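PDB 4GQ2: nucleoporin nup120 from Schizosaccharomyces pombe, which serves as a structural component of the nuclear pore complex, whose nucleoporins can also act as docking partners for transiently associated nuclear transport factors. Local coordinates for residues E595-L600 with F689-E694; D728-S733 with E809-T814; V732-E737 with M830-W835; Q772-L777 with T814-K819. One frame throughout, in Å; residues are numbered along the deposited sequence.

Contact 1 (E595-L600 with F689-E694)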
loop_
_atom_site.group_PDB
_atom_site.type_symbol
_atom_site.label_atom_id
_atom_site.label_comp_id
_atom_site.label_asym_id
_atom_site.label_seq_id
_atom_site.Cartn_x
_atom_site.Cartn_y
_atom_site.Cartn_z
ATOM N N GLU A 595 -4.505 -12.850 13.786
ATOM C CA GLU A 595 -4.126 -12.813 15.199
ATOM C C GLU A 595 -2.669 -13.230 15.387
ATOM O O GLU A 595 -1.955 -12.676 16.233
ATOM C CB GLU A 595 -5.053 -13.702 16.037
ATOM C CG GLU A 595 -6.490 -13.201 16.087
ATOM C CD GLU A 595 -7.370 -13.978 17.048
ATOM O OE1 GLU A 595 -7.836 -15.081 16.678
ATOM O OE2 GLU A 595 -7.619 -13.469 18.165
ATOM N N ILE A 596 -2.238 -14.206 14.585
ATOM C CA ILE A 596 -0.873 -14.710 14.621
ATOM C C ILE A 596 0.131 -13.622 14.207
ATOM O O ILE A 596 1.170 -13.432 14.864
ATOM C CB ILE A 596 -0.743 -15.983 13.763
ATOM C CG1 ILE A 596 -1.312 -17.177 14.533
ATOM C CG2 ILE A 596 0.703 -16.243 13.373
ATOM C CD1 ILE A 596 -1.520 -18.424 13.691
ATOM N N ARG A 597 -0.195 -12.890 13.147
ATOM C CA ARG A 597 0.696 -11.845 12.659
ATOM C C ARG A 597 0.804 -10.674 13.638
ATOM O O ARG A 597 1.863 -10.060 13.767
ATOM C CB ARG A 597 0.284 -11.402 11.261
ATOM C CG ARG A 597 0.422 -12.540 10.259
ATOM C CD ARG A 597 -0.079 -12.184 8.865
ATOM N NE ARG A 597 0.239 -13.284 7.960
ATOM C CZ ARG A 597 -0.438 -13.598 6.862
ATOM N NH1 ARG A 597 -1.492 -12.893 6.494
ATOM N NH2 ARG A 597 -0.052 -14.633 6.128
ATOM N N TYR A 598 -0.283 -10.403 14.353
ATOM C CA TYR A 598 -0.275 -9.426 15.436
ATOM C C TYR A 598 0.620 -9.874 16.598
ATOM O O TYR A 598 1.343 -9.068 17.158
ATOM C CB TYR A 598 -1.707 -9.164 15.929
ATOM C CG TYR A 598 -1.761 -8.297 17.167
ATOM C CD1 TYR A 598 -1.586 -8.853 18.435
ATOM C CD2 TYR A 598 -1.969 -6.913 17.072
ATOM C CE1 TYR A 598 -1.620 -8.065 19.577
ATOM C CE2 TYR A 598 -2.010 -6.116 18.210
ATOM C CZ TYR A 598 -1.838 -6.697 19.455
ATOM O OH TYR A 598 -1.881 -5.918 20.585
ATOM N N SER A 599 0.560 -11.157 16.960
ATOM C CA SER A 599 1.478 -11.730 17.947
ATOM C C SER A 599 2.941 -11.687 17.478
ATOM O O SER A 599 3.836 -11.394 18.275
ATOM C CB SER A 599 1.108 -13.179 18.256
ATOM O OG SER A 599 -0.157 -13.260 18.858
ATOM N N LEU A 600 3.180 -11.987 16.199
ATOM C CA LEU A 600 4.558 -12.005 15.670
ATOM C C LEU A 600 5.110 -10.595 15.602
ATOM O O LEU A 600 6.279 -10.362 15.908
ATOM C CB LEU A 600 4.647 -12.689 14.292
ATOM C CG LEU A 600 4.354 -14.191 14.235
ATOM C CD1 LEU A 600 4.260 -14.689 12.800
ATOM C CD2 LEU A 600 5.417 -14.969 15.003
ATOM N N PHE A 689 7.021 -15.574 0.620
ATOM C CA PHE A 689 8.016 -15.635 1.692
ATOM C C PHE A 689 7.395 -15.624 3.096
ATOM O O PHE A 689 7.718 -16.483 3.920
ATOM C CB PHE A 689 9.086 -14.542 1.537
ATOM C CG PHE A 689 10.287 -14.989 0.751
ATOM C CD1 PHE A 689 11.090 -16.022 1.218
ATOM C CD2 PHE A 689 10.615 -14.382 -0.450
ATOM C CE1 PHE A 689 12.196 -16.445 0.494
ATOM C CE2 PHE A 689 11.725 -14.793 -1.175
ATOM C CZ PHE A 689 12.517 -15.825 -0.703
ATOM N N GLN A 690 6.504 -14.666 3.357
ATOM C CA GLN A 690 5.823 -14.541 4.660
ATOM C C GLN A 690 5.079 -15.814 5.078
ATOM O O GLN A 690 5.240 -16.297 6.199
ATOM C CB GLN A 690 4.861 -13.347 4.658
ATOM C CG GLN A 690 4.060 -13.199 5.946
ATOM C CD GLN A 690 3.093 -12.027 5.925
ATOM O OE1 GLN A 690 3.173 -11.126 6.762
ATOM N NE2 GLN A 690 2.196 -12.021 4.962
ATOM N N VAL A 691 4.255 -16.339 4.182
ATOM C CA VAL A 691 3.547 -17.600 4.422
ATOM C C VAL A 691 4.541 -18.752 4.667
ATOM O O VAL A 691 4.341 -19.572 5.572
ATOM C CB VAL A 691 2.569 -17.895 3.253
ATOM C CG1 VAL A 691 2.081 -19.342 3.250
ATOM C CG2 VAL A 691 1.399 -16.908 3.283
ATOM N N SER A 692 5.629 -18.784 3.895
ATOM C CA SER A 692 6.651 -19.811 4.052
ATOM C C SER A 692 7.321 -19.734 5.431
ATOM O O SER A 692 7.387 -20.731 6.155
ATOM C CB SER A 692 7.690 -19.702 2.928
ATOM O OG SER A 692 8.888 -20.384 3.256
ATOM N N ILE A 693 7.817 -18.547 5.775
ATOM C CA ILE A 693 8.473 -18.299 7.059
ATOM C C ILE A 693 7.555 -18.635 8.228
ATOM O O ILE A 693 7.980 -19.260 9.205
ATOM C CB ILE A 693 8.913 -16.821 7.169
ATOM C CG1 ILE A 693 10.057 -16.537 6.194
ATOM C CG2 ILE A 693 9.316 -16.482 8.601
ATOM C CD1 ILE A 693 10.144 -15.088 5.747
ATOM N N GLU A 694 6.291 -18.225 8.121
ATOM C CA GLU A 694 5.307 -18.519 9.151
ATOM C C GLU A 694 5.145 -20.022 9.365
ATOM O O GLU A 694 5.107 -20.492 10.511
ATOM C CB GLU A 694 3.965 -17.852 8.828
ATOM C CG GLU A 694 3.956 -16.356 9.123
ATOM C CD GLU A 694 2.848 -15.599 8.414
ATOM O OE1 GLU A 694 2.048 -16.236 7.697
ATOM O OE2 GLU A 694 2.778 -14.360 8.581
#
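Arg-597 and Glu-694 form a two-pronged salt bridge in the helical part of Nup120, where segments 595-600 and 689-694, on helices 590-605 and 672-703, run at 79° to each other. The arginine presents its side rather than its end. NE donates a hydrogen bond to Glu-694 OE2 at 2.8 Å, nearly straight at 161°, while NH2 reaches OE1 at 3.1 Å on the syn lone pair of that oxygen. Both bonds lie close to the guanidinium plane, and this pairing fixes how the group is rotated. With the local axes 12.6 Å apart, long residues are needed to meet; the arginine chain runs extended from CG to NE, and the glutamate is likewise stretched beyond CG.

Over one face of the guanidinium lies the amide of Gln-690, its plane only 7° from parallel and its NE2 3.6 Å from Arg-597 CZ. Gln-690 suits this place because a flat amide can stack on the cation while its OE1 bonds to Ser-733 OG on helix 719-739. The buried carboxylate has further donors: His-585 NE2 at OE1 and Trp-729 NE1 at OE2, a set that would probably stabilise its negative charge. Apolar carbons finish the contact. Val-691 CG2 sits at the guanidinium edge, 3.9 Å from Arg-597 NH2, and Leu-600 CD1 rests 4.0 Å from Glu-694 CG.

Contact 2 (D728-S733 with E809-T814); sequences DWRLVS and ENDLVT
The guanidinium of Arg-730 has a methyl group over one face, CG2 of Val-813, and the carboxylate of Asp-811 at its edge. This is a salt bridge from helix 719-739 to the N-cap of helix 812-822, made within a packed array of helices. The two flat groups are 27° from coplanar and their side chains approach from opposite directions. Arg-730 NH2 donates to Asp-811 OD2 at 2.8 Å and 166°, taking the syn lone pair. OD1 is modelled even nearer the same nitrogen, but that separation is too short to be trusted in detail.

Aspartate fits the N-cap because its short carboxylate can fold back on the start of the helix. OD2 here also accepts a weak capping bond from Val-813 N at 3.3 Å, and one oxygen thus serves both the helix start and the arginine. Arg-730 reaches it by a bend at chi3 (87°), which turns the guanidinium aside from an otherwise extended chain; its NE is paired with Glu-727 OE2, giving the cation a second acidic partner.

Beta-branched Val-813 sets CG2 over the NH1 end of that face, 3.6 Å from Arg-730 NH1. Beside it lies an apolar contact, where Leu-731 CD2 touches both Leu-812 CB and Val-813 CG2, each at 4.1 Å.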
loop_
_atom_site.group_PDB
_atom_site.type_symbol
_atom_site.label_atom_id
_atom_site.label_comp_id
_atom_site.label_asym_id
_atom_site.label_seq_id
_atom_site.Cartn_x
_atom_site.Cartn_y
_atom_site.Cartn_z
ATOM N N ASP A 728 13.618 -12.609 9.492
ATOM C CA ASP A 728 13.088 -12.670 8.143
ATOM C C ASP A 728 11.629 -12.180 8.126
ATOM O O ASP A 728 11.265 -11.288 7.347
ATOM C CB ASP A 728 13.166 -14.111 7.628
ATOM C CG ASP A 728 14.576 -14.519 7.225
ATOM O OD1 ASP A 728 15.478 -13.657 7.191
ATOM O OD2 ASP A 728 14.777 -15.713 6.926
ATOM N N TRP A 729 10.806 -12.762 9.001
ATOM C CA TRP A 729 9.402 -12.390 9.111
ATOM C C TRP A 729 9.260 -10.912 9.245
ATOM O O TRP A 729 8.443 -10.305 8.554
ATOM C CB TRP A 729 8.719 -13.088 10.283
ATOM C CG TRP A 729 7.231 -12.881 10.243
ATOM C CD1 TRP A 729 6.283 -13.660 9.583
ATOM C CD2 TRP A 729 6.468 -11.780 10.856
ATOM N NE1 TRP A 729 5.016 -13.138 9.746
ATOM C CE2 TRP A 729 5.055 -12.008 10.495
ATOM C CE3 TRP A 729 6.800 -10.661 11.626
ATOM C CZ2 TRP A 729 4.037 -11.144 10.905
ATOM C CZ3 TRP A 729 5.765 -9.802 12.039
ATOM C CH2 TRP A 729 4.418 -10.041 11.683
ATOM N N ARG A 730 10.069 -10.322 10.123
ATOM C CA ARG A 730 10.008 -8.892 10.395
ATOM C C ARG A 730 10.201 -8.078 9.134
ATOM O O ARG A 730 9.375 -7.235 8.818
ATOM C CB ARG A 730 11.052 -8.483 11.438
ATOM C CG ARG A 730 10.975 -7.015 11.806
ATOM C CD ARG A 730 11.929 -6.673 12.936
ATOM N NE ARG A 730 13.233 -6.354 12.390
ATOM C CZ ARG A 730 13.752 -5.138 12.298
ATOM N NH1 ARG A 730 13.112 -4.075 12.755
ATOM N NH2 ARG A 730 14.945 -5.006 11.755
ATOM N N LEU A 731 11.291 -8.339 8.416
ATOM C CA LEU A 731 11.660 -7.531 7.262
ATOM C C LEU A 731 10.669 -7.709 6.141
ATOM O O LEU A 731 10.287 -6.747 5.480
ATOM C CB LEU A 731 13.073 -7.867 6.787
ATOM C CG LEU A 731 14.197 -7.504 7.766
ATOM C CD1 LEU A 731 15.546 -7.619 7.079
ATOM C CD2 LEU A 731 14.009 -6.096 8.314
ATOM N N VAL A 732 10.239 -8.948 5.951
ATOM C CA VAL A 732 9.242 -9.270 4.945
ATOM C C VAL A 732 7.895 -8.587 5.241
ATOM O O VAL A 732 7.335 -7.918 4.370
ATOM C CB VAL A 732 9.121 -10.804 4.777
ATOM C CG1 VAL A 732 7.855 -11.180 4.031
ATOM C CG2 VAL A 732 10.355 -11.346 4.053
ATOM N N SER A 733 7.402 -8.728 6.471
ATOM C CA SER A 733 6.122 -8.129 6.872
ATOM C C SER A 733 6.188 -6.611 6.860
ATOM O O SER A 733 5.228 -5.953 6.483
ATOM C CB SER A 733 5.670 -8.640 8.248
ATOM O OG SER A 733 5.559 -10.059 8.247
ATOM N N GLU A 809 26.258 -4.915 9.235
ATOM C CA GLU A 809 25.234 -4.173 8.497
ATOM C C GLU A 809 24.287 -3.361 9.372
ATOM O O GLU A 809 24.041 -3.691 10.539
ATOM C CB GLU A 809 24.429 -5.106 7.581
ATOM C CG GLU A 809 24.593 -4.843 6.087
ATOM C CD GLU A 809 26.039 -4.864 5.623
ATOM O OE1 GLU A 809 26.468 -5.897 5.070
ATOM O OE2 GLU A 809 26.747 -3.851 5.808
ATOM N N ASN A 810 23.780 -2.280 8.790
ATOM C CA ASN A 810 22.712 -1.511 9.397
ATOM C C ASN A 810 21.368 -2.174 9.124
ATOM O O ASN A 810 21.242 -3.003 8.220
ATOM C CB ASN A 810 22.723 -0.071 8.878
ATOM C CG ASN A 810 23.849 0.759 9.473
ATOM O OD1 ASN A 810 24.140 0.676 10.669
ATOM N ND2 ASN A 810 24.481 1.577 8.639
ATOM N N ASP A 811 20.372 -1.804 9.915
ATOM C CA ASP A 811 19.043 -2.364 9.790
ATOM C C ASP A 811 18.292 -1.808 8.587
ATOM O O ASP A 811 18.274 -0.594 8.349
ATOM C CB ASP A 811 18.241 -2.098 11.056
ATOM C CG ASP A 811 17.045 -2.991 11.164
ATOM O OD1 ASP A 811 17.244 -4.217 11.269
ATOM O OD2 ASP A 811 15.910 -2.477 11.140
ATOM N N LEU A 812 17.661 -2.712 7.848
ATOM C CA LEU A 812 16.875 -2.364 6.661
ATOM C C LEU A 812 15.717 -1.399 6.954
ATOM O O LEU A 812 15.435 -0.499 6.155
ATOM C CB LEU A 812 16.356 -3.645 6.009
ATOM C CG LEU A 812 15.703 -3.700 4.622
ATOM C CD1 LEU A 812 14.260 -3.192 4.635
ATOM C CD2 LEU A 812 16.553 -3.000 3.573
ATOM N N VAL A 813 15.058 -1.574 8.097
ATOM C CA VAL A 813 13.961 -0.678 8.480
ATOM C C VAL A 813 14.501 0.731 8.653
ATOM O O VAL A 813 13.951 1.683 8.109
ATOM C CB VAL A 813 13.246 -1.135 9.764
ATOM C CG1 VAL A 813 12.227 -0.102 10.206
ATOM C CG2 VAL A 813 12.557 -2.475 9.543
ATOM N N THR A 814 15.601 0.854 9.389
ATOM C CA THR A 814 16.194 2.157 9.634
ATOM C C THR A 814 16.573 2.828 8.320
ATOM O O THR A 814 16.248 3.997 8.103
ATOM C CB THR A 814 17.406 2.067 10.567
ATOM O OG1 THR A 814 17.026 1.402 11.781
ATOM C CG2 THR A 814 17.912 3.450 10.894
#

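Contact 3 (V732-E737 with M830-W835); sequences VSFLLE and MQLIGW
Phe-734 turns an edge toward the face of Trp-835, making a T-shaped (edge-to-face) pair that joins helix 719-739 to segment 830-835, within the HEAT-repeat region. The planes stand 69° apart, and the phenyl centroid is 5.2 Å from that of the indole five-membered ring. CD1 of Phe-734 comes closest, 3.5 Å from Trp-835 CG. CG anti to the backbone N (chi1 164°) helps turn the phenyl edge to the indole; CB, placed by the helix backbone, lies over the same five-membered ring, a CH-pi contact 4.2 Å from the centroid.

Tryptophan suits this place because it offers a wide apolar face and a polar N-H at its edge. Trp-835 NE1 donates to Glu-737 OE2 at 2.7 Å. The acceptor lies in the indole plane, whereas the donor stands above the carboxylate, 52° out of its plane. Glu-737, one helical turn after Ser-733, reaches across with a chain extended beyond CG. The indole is thereby held at its edge as well as on its face.

Leu-832 crosses the phenylalanine at about a right angle, its CD2 4.0 Å from Phe-734 CE1. At the far end of the indole, Ser-733 CB lies 3.8 Å from Trp-835 CH2.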
loop_
_atom_site.group_PDB
_atom_site.type_symbol
_atom_site.label_atom_id
_atom_site.label_comp_id
_atom_site.label_asym_id
_atom_site.label_seq_id
_atom_site.Cartn_x
_atom_site.Cartn_y
_atom_site.Cartn_z
ATOM N N VAL A 732 10.239 -8.948 5.951
ATOM C CA VAL A 732 9.242 -9.270 4.945
ATOM C C VAL A 732 7.895 -8.587 5.241
ATOM O O VAL A 732 7.335 -7.918 4.370
ATOM C CB VAL A 732 9.121 -10.804 4.777
ATOM C CG1 VAL A 732 7.855 -11.180 4.031
ATOM C CG2 VAL A 732 10.355 -11.346 4.053
ATOM N N SER A 733 7.402 -8.728 6.471
ATOM C CA SER A 733 6.122 -8.129 6.872
ATOM C C SER A 733 6.188 -6.611 6.860
ATOM O O SER A 733 5.228 -5.953 6.483
ATOM C CB SER A 733 5.670 -8.640 8.248
ATOM O OG SER A 733 5.559 -10.059 8.247
ATOM N N PHE A 734 7.328 -6.061 7.264
ATOM C CA PHE A 734 7.586 -4.633 7.123
ATOM C C PHE A 734 7.384 -4.158 5.674
ATOM O O PHE A 734 6.578 -3.256 5.406
ATOM C CB PHE A 734 8.984 -4.309 7.651
ATOM C CG PHE A 734 9.508 -2.969 7.235
ATOM C CD1 PHE A 734 9.022 -1.807 7.816
ATOM C CD2 PHE A 734 10.535 -2.875 6.291
ATOM C CE1 PHE A 734 9.525 -0.566 7.444
ATOM C CE2 PHE A 734 11.037 -1.640 5.910
ATOM C CZ PHE A 734 10.528 -0.483 6.485
ATOM N N LEU A 735 8.080 -4.792 4.738
ATOM C CA LEU A 735 7.936 -4.437 3.325
ATOM C C LEU A 735 6.531 -4.655 2.752
ATOM O O LEU A 735 6.085 -3.887 1.897
ATOM C CB LEU A 735 8.991 -5.133 2.468
ATOM C CG LEU A 735 10.425 -4.651 2.740
ATOM C CD1 LEU A 735 11.427 -5.590 2.100
ATOM C CD2 LEU A 735 10.645 -3.222 2.254
ATOM N N LEU A 736 5.833 -5.690 3.222
ATOM C CA LEU A 736 4.450 -5.922 2.801
ATOM C C LEU A 736 3.540 -4.757 3.236
ATOM O O LEU A 736 2.608 -4.381 2.520
ATOM C CB LEU A 736 3.921 -7.282 3.304
ATOM C CG LEU A 736 4.458 -8.487 2.513
ATOM C CD1 LEU A 736 4.062 -9.813 3.137
ATOM C CD2 LEU A 736 3.998 -8.439 1.063
ATOM N N GLU A 737 3.846 -4.167 4.387
ATOM C CA GLU A 737 3.146 -2.976 4.842
ATOM C C GLU A 737 3.500 -1.772 3.961
ATOM O O GLU A 737 2.734 -0.818 3.870
ATOM C CB GLU A 737 3.441 -2.701 6.324
ATOM C CG GLU A 737 2.236 -2.180 7.100
ATOM C CD GLU A 737 2.564 -1.728 8.519
ATOM O OE1 GLU A 737 2.317 -0.536 8.836
ATOM O OE2 GLU A 737 3.054 -2.561 9.317
ATOM N N MET A 830 5.635 7.609 10.101
ATOM C CA MET A 830 4.804 7.488 11.295
ATOM C C MET A 830 3.991 6.191 11.276
ATOM O O MET A 830 3.823 5.530 12.299
ATOM C CB MET A 830 3.882 8.712 11.415
ATOM C CG MET A 830 3.154 8.804 12.740
ATOM S SD MET A 830 4.255 9.051 14.147
ATOM C CE MET A 830 3.045 9.160 15.467
ATOM N N GLN A 831 3.511 5.826 10.098
ATOM C CA GLN A 831 2.789 4.579 9.911
ATOM C C GLN A 831 3.708 3.410 10.230
ATOM O O GLN A 831 3.266 2.405 10.801
ATOM C CB GLN A 831 2.314 4.477 8.454
ATOM C CG GLN A 831 0.925 3.888 8.268
ATOM C CD GLN A 831 -0.179 4.903 8.531
ATOM O OE1 GLN A 831 0.018 6.109 8.378
ATOM N NE2 GLN A 831 -1.350 4.414 8.929
ATOM N N LEU A 832 4.989 3.559 9.871
ATOM C CA LEU A 832 5.977 2.467 9.955
ATOM C C LEU A 832 6.828 2.487 11.224
ATOM O O LEU A 832 7.676 1.604 11.426
ATOM C CB LEU A 832 6.904 2.500 8.730
ATOM C CG LEU A 832 6.269 2.290 7.356
ATOM C CD1 LEU A 832 7.252 2.695 6.265
ATOM C CD2 LEU A 832 5.799 0.847 7.164
ATOM N N ILE A 833 6.614 3.496 12.070
ATOM C CA ILE A 833 7.500 3.743 13.214
ATOM C C ILE A 833 7.640 2.570 14.195
ATOM O O ILE A 833 8.658 2.447 14.863
ATOM C CB ILE A 833 7.103 5.040 13.965
ATOM C CG1 ILE A 833 8.326 5.638 14.679
ATOM C CG2 ILE A 833 5.884 4.809 14.877
ATOM C CD1 ILE A 833 8.125 7.061 15.149
ATOM N N GLY A 834 6.639 1.696 14.261
ATOM C CA GLY A 834 6.676 0.570 15.197
ATOM C C GLY A 834 7.649 -0.535 14.802
ATOM O O GLY A 834 7.936 -1.417 15.594
ATOM N N TRP A 835 8.158 -0.471 13.576
ATOM C CA TRP A 835 9.130 -1.436 13.051
ATOM C C TRP A 835 10.558 -1.080 13.364
ATOM O O TRP A 835 11.432 -1.955 13.324
ATOM C CB TRP A 835 8.982 -1.553 11.539
ATOM C CG TRP A 835 7.694 -2.180 11.085
ATOM C CD1 TRP A 835 6.618 -1.552 10.477
ATOM C CD2 TRP A 835 7.298 -3.601 11.189
ATOM N NE1 TRP A 835 5.617 -2.458 10.195
ATOM C CE2 TRP A 835 5.963 -3.700 10.594
ATOM C CE3 TRP A 835 7.900 -4.750 11.682
ATOM C CZ2 TRP A 835 5.285 -4.909 10.501
ATOM C CZ3 TRP A 835 7.203 -5.962 11.590
ATOM C CH2 TRP A 835 5.925 -6.037 11.019
#

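Contact 4 (Q772-L777 with T814-K819)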
loop_
_atom_site.group_PDB
_atom_site.type_symbol
_atom_site.label_atom_id
_atom_site.label_comp_id
_atom_site.label_asym_id
_atom_site.label_seq_id
_atom_site.Cartn_x
_atom_site.Cartn_y
_atom_site.Cartn_z
ATOM N N GLN A 772 7.467 1.082 -3.951
ATOM C CA GLN A 772 8.086 1.582 -5.183
ATOM C C GLN A 772 9.316 2.427 -4.845
ATOM O O GLN A 772 10.327 2.372 -5.542
ATOM C CB GLN A 772 7.079 2.389 -6.029
ATOM C CG GLN A 772 5.899 1.571 -6.548
ATOM C CD GLN A 772 4.754 2.408 -7.097
ATOM O OE1 GLN A 772 4.683 3.620 -6.887
ATOM N NE2 GLN A 772 3.842 1.754 -7.810
ATOM N N PHE A 773 9.223 3.205 -3.770
ATOM C CA PHE A 773 10.346 3.989 -3.242
ATOM C C PHE A 773 11.501 3.052 -2.847
ATOM O O PHE A 773 12.648 3.267 -3.246
ATOM C CB PHE A 773 9.845 4.793 -2.043
ATOM C CG PHE A 773 10.841 5.758 -1.467
ATOM C CD1 PHE A 773 11.787 5.337 -0.545
ATOM C CD2 PHE A 773 10.776 7.113 -1.784
ATOM C CE1 PHE A 773 12.679 6.236 0.021
ATOM C CE2 PHE A 773 11.668 8.018 -1.223
ATOM C CZ PHE A 773 12.620 7.580 -0.314
ATOM N N PHE A 774 11.194 2.010 -2.073
ATOM C CA PHE A 774 12.177 0.969 -1.756
ATOM C C PHE A 774 12.787 0.379 -3.029
ATOM O O PHE A 774 13.999 0.168 -3.109
ATOM C CB PHE A 774 11.516 -0.148 -0.946
ATOM C CG PHE A 774 12.420 -1.320 -0.661
ATOM C CD1 PHE A 774 13.425 -1.230 0.305
ATOM C CD2 PHE A 774 12.257 -2.517 -1.341
ATOM C CE1 PHE A 774 14.235 -2.314 0.590
ATOM C CE2 PHE A 774 13.077 -3.608 -1.068
ATOM C CZ PHE A 774 14.071 -3.506 -0.101
ATOM N N SER A 775 11.935 0.113 -4.017
ATOM C CA SER A 775 12.373 -0.482 -5.269
ATOM C C SER A 775 13.403 0.407 -5.943
ATOM O O SER A 775 14.421 -0.072 -6.436
ATOM C CB SER A 775 11.174 -0.725 -6.189
ATOM O OG SER A 775 10.326 -1.723 -5.645
ATOM N N ALA A 776 13.149 1.710 -5.926
ATOM C CA ALA A 776 14.048 2.675 -6.545
ATOM C C ALA A 776 15.418 2.718 -5.862
ATOM O O ALA A 776 16.435 2.852 -6.539
ATOM C CB ALA A 776 13.407 4.049 -6.587
ATOM N N LEU A 777 15.450 2.570 -4.536
ATOM C CA LEU A 777 16.717 2.578 -3.785
ATOM C C LEU A 777 17.604 1.371 -4.091
ATOM O O LEU A 777 18.816 1.414 -3.875
ATOM C CB LEU A 777 16.472 2.640 -2.274
ATOM C CG LEU A 777 15.849 3.914 -1.703
ATOM C CD1 LEU A 777 15.378 3.685 -0.273
ATOM C CD2 LEU A 777 16.836 5.069 -1.784
ATOM N N THR A 814 15.601 0.854 9.389
ATOM C CA THR A 814 16.194 2.157 9.634
ATOM C C THR A 814 16.573 2.828 8.320
ATOM O O THR A 814 16.248 3.997 8.103
ATOM C CB THR A 814 17.406 2.067 10.567
ATOM O OG1 THR A 814 17.026 1.402 11.781
ATOM C CG2 THR A 814 17.912 3.450 10.894
ATOM N N GLU A 815 17.229 2.071 7.444
ATOM C CA GLU A 815 17.652 2.566 6.137
ATOM C C GLU A 815 16.475 3.075 5.310
ATOM O O GLU A 815 16.506 4.195 4.811
ATOM C CB GLU A 815 18.393 1.475 5.362
ATOM C CG GLU A 815 19.772 1.128 5.919
ATOM C CD GLU A 815 20.495 0.066 5.101
ATOM O OE1 GLU A 815 19.980 -0.342 4.034
ATOM O OE2 GLU A 815 21.586 -0.365 5.527
ATOM N N LEU A 816 15.438 2.252 5.172
ATOM C CA LEU A 816 14.305 2.634 4.344
ATOM C C LEU A 816 13.566 3.834 4.935
ATOM O O LEU A 816 13.329 4.821 4.226
ATOM C CB LEU A 816 13.356 1.450 4.090
ATOM C CG LEU A 816 12.062 1.777 3.335
ATOM C CD1 LEU A 816 12.364 2.445 1.997
ATOM C CD2 LEU A 816 11.213 0.524 3.141
ATOM N N VAL A 817 13.236 3.755 6.225
ATOM C CA VAL A 817 12.523 4.840 6.916
ATOM C C VAL A 817 13.321 6.149 6.906
ATOM O O VAL A 817 12.747 7.238 6.707
ATOM C CB VAL A 817 12.137 4.453 8.364
ATOM C CG1 VAL A 817 11.507 5.626 9.096
ATOM C CG2 VAL A 817 11.177 3.272 8.361
ATOM N N GLU A 818 14.638 6.038 7.083
ATOM C CA GLU A 818 15.518 7.209 7.088
ATOM C C GLU A 818 15.438 7.943 5.749
ATOM O O GLU A 818 15.352 9.170 5.720
ATOM C CB GLU A 818 16.964 6.816 7.429
ATOM C CG GLU A 818 17.860 7.973 7.861
ATOM C CD GLU A 818 18.733 8.524 6.744
ATOM O OE1 GLU A 818 18.749 7.947 5.636
ATOM O OE2 GLU A 818 19.422 9.539 6.975
ATOM N N LYS A 819 15.424 7.187 4.652
ATOM C CA LYS A 819 15.296 7.775 3.315
ATOM C C LYS A 819 13.934 8.419 3.096
ATOM O O LYS A 819 13.832 9.502 2.505
ATOM C CB LYS A 819 15.565 6.740 2.229
ATOM C CG LYS A 819 17.035 6.418 2.018
ATOM C CD LYS A 819 17.792 7.618 1.463
ATOM C CE LYS A 819 19.218 7.256 1.087
ATOM N NZ LYS A 819 19.938 6.581 2.202
#
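This is apolar helix-helix packing that joins helix 770-777 to helix 812-822, whose segment 814-819 falls in the HEAT-repeat region of Nup120. The N-to-C directions of the short segments differ by 107°, and their axes pass 10.7 Å apart. Into that gap goes Leu-816, whose branched end lets one residue serve several neighbours. Its CD1 touches Phe-773 CD1 at 3.9 Å and Leu-777 CD1 at 4.0 Å, while CD2 meets Phe-774 CD1, also at 4.0 Å. With CG anti to its own backbone N (chi1 175°), the leucine sends its branch toward helix 770-777, and chi2 (56°) sets which methyl meets which partner.

The consecutive phenylalanines are used differently. Phe-773 slides past Leu-816 in the opposite direction and receives the leucine methyl at its ring edge; Phe-774 crosses Leu-816 at about a right angle. Lys-819 contributes its aliphatic stem, with CB 3.7 Å from Phe-773 CE1, at the ring edge, and CG 3.9 Å from Leu-777 CD1. Bends at chi2 and chi4 lead its ammonium end away. Leu-816 and Phe-774 also pack on Leu-735 of helix 719-739, joining three helices.

Dispersion and the burial of hydrocarbon therefore hold this crossing together. The fit comes from branched and flat side chains, without a hydrogen bond or salt bridge between the two segments, and the lysine can border the apolar core without burying its charge there.

In the fold
Helix 719-739 ties the four contacts together. Probable hydrogen bonds from it link contact 1 to contact 2, whose centre is about 15 Å away. Contacts 2 and 3 share Val-732 and Ser-733, their centres only about 9 Å apart, and Val-813 lies against Phe-734 where they meet. Contact 4 is nested within the chain loop closed by contact 3; the two touch where Phe-734 CE2 lies 3.5 Å from Leu-816 CD2. Contacts 1 and 4 do not meet, their nearest atoms being about 11 Å apart. Contacts 1 and 2 carry salt bridges, contact 3 an aromatic pair and an N-H bond to a carboxylate, contact 4 apolar packing.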